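Local coordinates for quinone reductase (Klebsiella pneumoniae subsp. pneumoniae, PDB 4GI5), which binds FAD in a flavodoxin-like fold and probably reduces quinones at the expense of NADH or NADPH, at residues Phe125-Pro128 / Ala129-Gly133. Residues are numbered along the deposited sequence; the frame is centred on the assembly and turned at random.
With FAD (flavin-adenine dinucleotide), chain H.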
# COMPACT_ATOMS: atom_id res chain seq x y z
N PHE B 125 -5.08 5.52 0.08
CA PHE B 125 -5.68 4.21 -0.20
C PHE B 125 -4.90 3.03 0.28
O PHE B 125 -5.05 1.89 -0.26
CB PHE B 125 -5.99 4.10 -1.75
CG PHE B 125 -6.83 5.23 -2.25
CD1 PHE B 125 -8.17 5.29 -1.90
CD2 PHE B 125 -6.34 6.32 -2.89
CE1 PHE B 125 -8.96 6.34 -2.23
CE2 PHE B 125 -7.10 7.44 -3.19
CZ PHE B 125 -8.45 7.48 -2.87
N SER B 126 -4.16 3.23 1.37
CA SER B 126 -3.24 2.23 1.81
C SER B 126 -2.89 2.52 3.29
O SER B 126 -3.40 3.49 3.87
CB SER B 126 -2.03 2.19 0.87
OG SER B 126 -1.46 3.49 0.71
N MSE B 127 -2.03 1.69 3.88
CA MSE B 127 -1.52 1.98 5.22
C MSE B 127 -0.66 3.21 5.20
O MSE B 127 0.13 3.41 4.30
CB MSE B 127 -0.66 0.76 5.62
CG MSE B 127 -1.46 -0.47 5.96
SE MSE B 127 -0.03 -1.92 6.03
CE MSE B 127 -1.18 -3.23 6.95
N PRO B 128 -0.65 3.95 6.31
CA PRO B 128 0.45 4.96 6.53
C PRO B 128 1.82 4.27 6.35
O PRO B 128 1.99 3.10 6.71
CB PRO B 128 0.23 5.41 7.98
CG PRO B 128 -1.26 5.21 8.16
CD PRO B 128 -1.56 3.91 7.49
N ALA B 129 2.78 4.99 5.80
CA ALA B 129 4.12 4.47 5.64
C ALA B 129 4.72 3.77 6.84
O ALA B 129 5.41 2.76 6.70
CB ALA B 129 5.05 5.53 5.12
N ILE B 130 4.54 4.31 8.03
CA ILE B 130 5.19 3.73 9.18
C ILE B 130 4.68 2.29 9.46
O ILE B 130 5.46 1.42 9.86
CB ILE B 130 5.05 4.64 10.45
CG1 ILE B 130 6.03 4.22 11.52
CG2 ILE B 130 3.68 4.63 11.00
CD1 ILE B 130 6.11 5.28 12.66
N MSE B 131 3.41 2.08 9.16
CA MSE B 131 2.78 0.74 9.29
C MSE B 131 3.28 -0.19 8.17
O MSE B 131 3.56 -1.37 8.41
CB MSE B 131 1.22 0.66 9.38
CG MSE B 131 0.69 -0.77 10.00
SE MSE B 131 -1.18 -0.46 9.79
CE MSE B 131 -1.14 -0.17 11.82
N LYS B 132 3.34 0.31 6.96
CA LYS B 132 3.92 -0.47 5.87
C LYS B 132 5.36 -0.85 6.21
O LYS B 132 5.82 -1.95 5.90
CB LYS B 132 3.95 0.33 4.60
CG LYS B 132 4.50 -0.40 3.35
CD LYS B 132 3.59 -1.61 3.08
CE LYS B 132 4.06 -2.49 2.01
NZ LYS B 132 5.36 -2.59 1.39
N GLY B 133 6.07 0.01 6.91
CA GLY B 133 7.43 -0.33 7.33
C GLY B 133 7.53 -1.39 8.42
O GLY B 133 8.50 -2.13 8.43
PA FAD H . -8.56 13.51 13.26
O1A FAD H . -7.73 13.37 14.47
O2A FAD H . -8.32 14.47 12.19
O5B FAD H . -10.11 13.78 13.70
C5B FAD H . -11.26 13.72 12.83
C4B FAD H . -12.43 14.32 13.54
O4B FAD H . -12.83 13.42 14.55
C3B FAD H . -12.15 15.69 14.10
O3B FAD H . -13.25 16.49 13.70
C2B FAD H . -12.20 15.37 15.57
O2B FAD H . -12.53 16.51 16.40
C1B FAD H . -13.17 14.24 15.75
N9A FAD H . -12.91 13.52 17.02
C8A FAD H . -11.68 13.15 17.67
N7A FAD H . -11.88 12.54 18.81
C5A FAD H . -13.23 12.65 18.93
C6A FAD H . -14.20 12.34 19.97
N6A FAD H . -13.67 11.73 20.98
N1A FAD H . -15.55 12.56 19.81
C2A FAD H . -15.99 13.11 18.68
N3A FAD H . -15.11 13.48 17.67
C4A FAD H . -13.86 13.22 17.83
N1 FAD H . -9.31 9.40 3.04
C2 FAD H . -9.76 8.49 2.16
O2 FAD H . -11.02 8.14 2.13
N3 FAD H . -8.92 7.88 1.25
C4 FAD H . -7.64 8.26 1.11
O4 FAD H . -6.87 7.66 0.35
C4X FAD H . -7.14 9.26 2.02
N5 FAD H . -5.83 9.63 1.97
C5X FAD H . -5.32 10.53 2.94
C6 FAD H . -4.04 10.83 2.96
C7 FAD H . -3.49 11.61 3.97
C7M FAD H . -2.03 11.92 3.99
C8 FAD H . -4.34 12.19 4.94
C8M FAD H . -3.77 13.10 5.99
C9 FAD H . -5.67 11.92 4.93
C9A FAD H . -6.20 11.05 3.93
N10 FAD H . -7.52 10.64 3.96
C10 FAD H . -8.02 9.74 3.03
C1' FAD H . -8.45 11.08 5.00
C2' FAD H . -8.12 10.23 6.23
O2' FAD H . -8.45 8.83 6.13
C3' FAD H . -8.84 10.79 7.50
O3' FAD H . -8.24 12.10 7.67
C4' FAD H . -8.58 9.98 8.78
O4' FAD H . -9.27 8.78 8.70
C5' FAD H . -9.17 10.73 10.00
O5' FAD H . -8.77 10.06 11.15
P FAD H . -7.79 10.88 12.19
O1P FAD H . -7.58 10.00 13.35
O2P FAD H . -6.60 11.44 11.56
O3P FAD H . -8.85 12.06 12.56
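Two selenomethionines, Met127 and Met131, cross at about a right angle where the FAD-binding loop of this flavodoxin-like fold turns into helix 129-138. CG of Met127 lies 3.8 Å from SE of Met131. The Met131 chain starts with CG anti to the backbone N (chi1 -161°), which brings SE against CG of Met127. The bend at chi3 then carries CE of Met131 away. Both side chains also rest on Phe120 of the central strand 115-121, and Met127 reaches Ile198 and Met202 of helix 196-204.

Pro128 is the N-cap residue and has no N-H of its own to satisfy. Its carbonyl O opens the helix. Pro128 O accepts a nearly straight hydrogen bond from Lys132 N at 3.1 Å. Met131 N makes a weak, bent one to Pro128 O at 3.0 Å. Gly133 N then bonds to Ala129 O at 2.8 Å, the next bond of the helix.

The contact is buried and lies at the dimer interface. Lys132 NZ forms a salt bridge with Asp136 of its own chain, and hydrogen bonds to Trp123 O and Met127 O of the second subunit, while Ala129 N bonds to Asp136 of that subunit.

At the loop's other end, Phe125 belongs to the FAD site. Phe125 N donates to FAD O4 at 2.8 Å. The same O4 sits over the centre of the Phe125 ring, 3.3 Å above its plane.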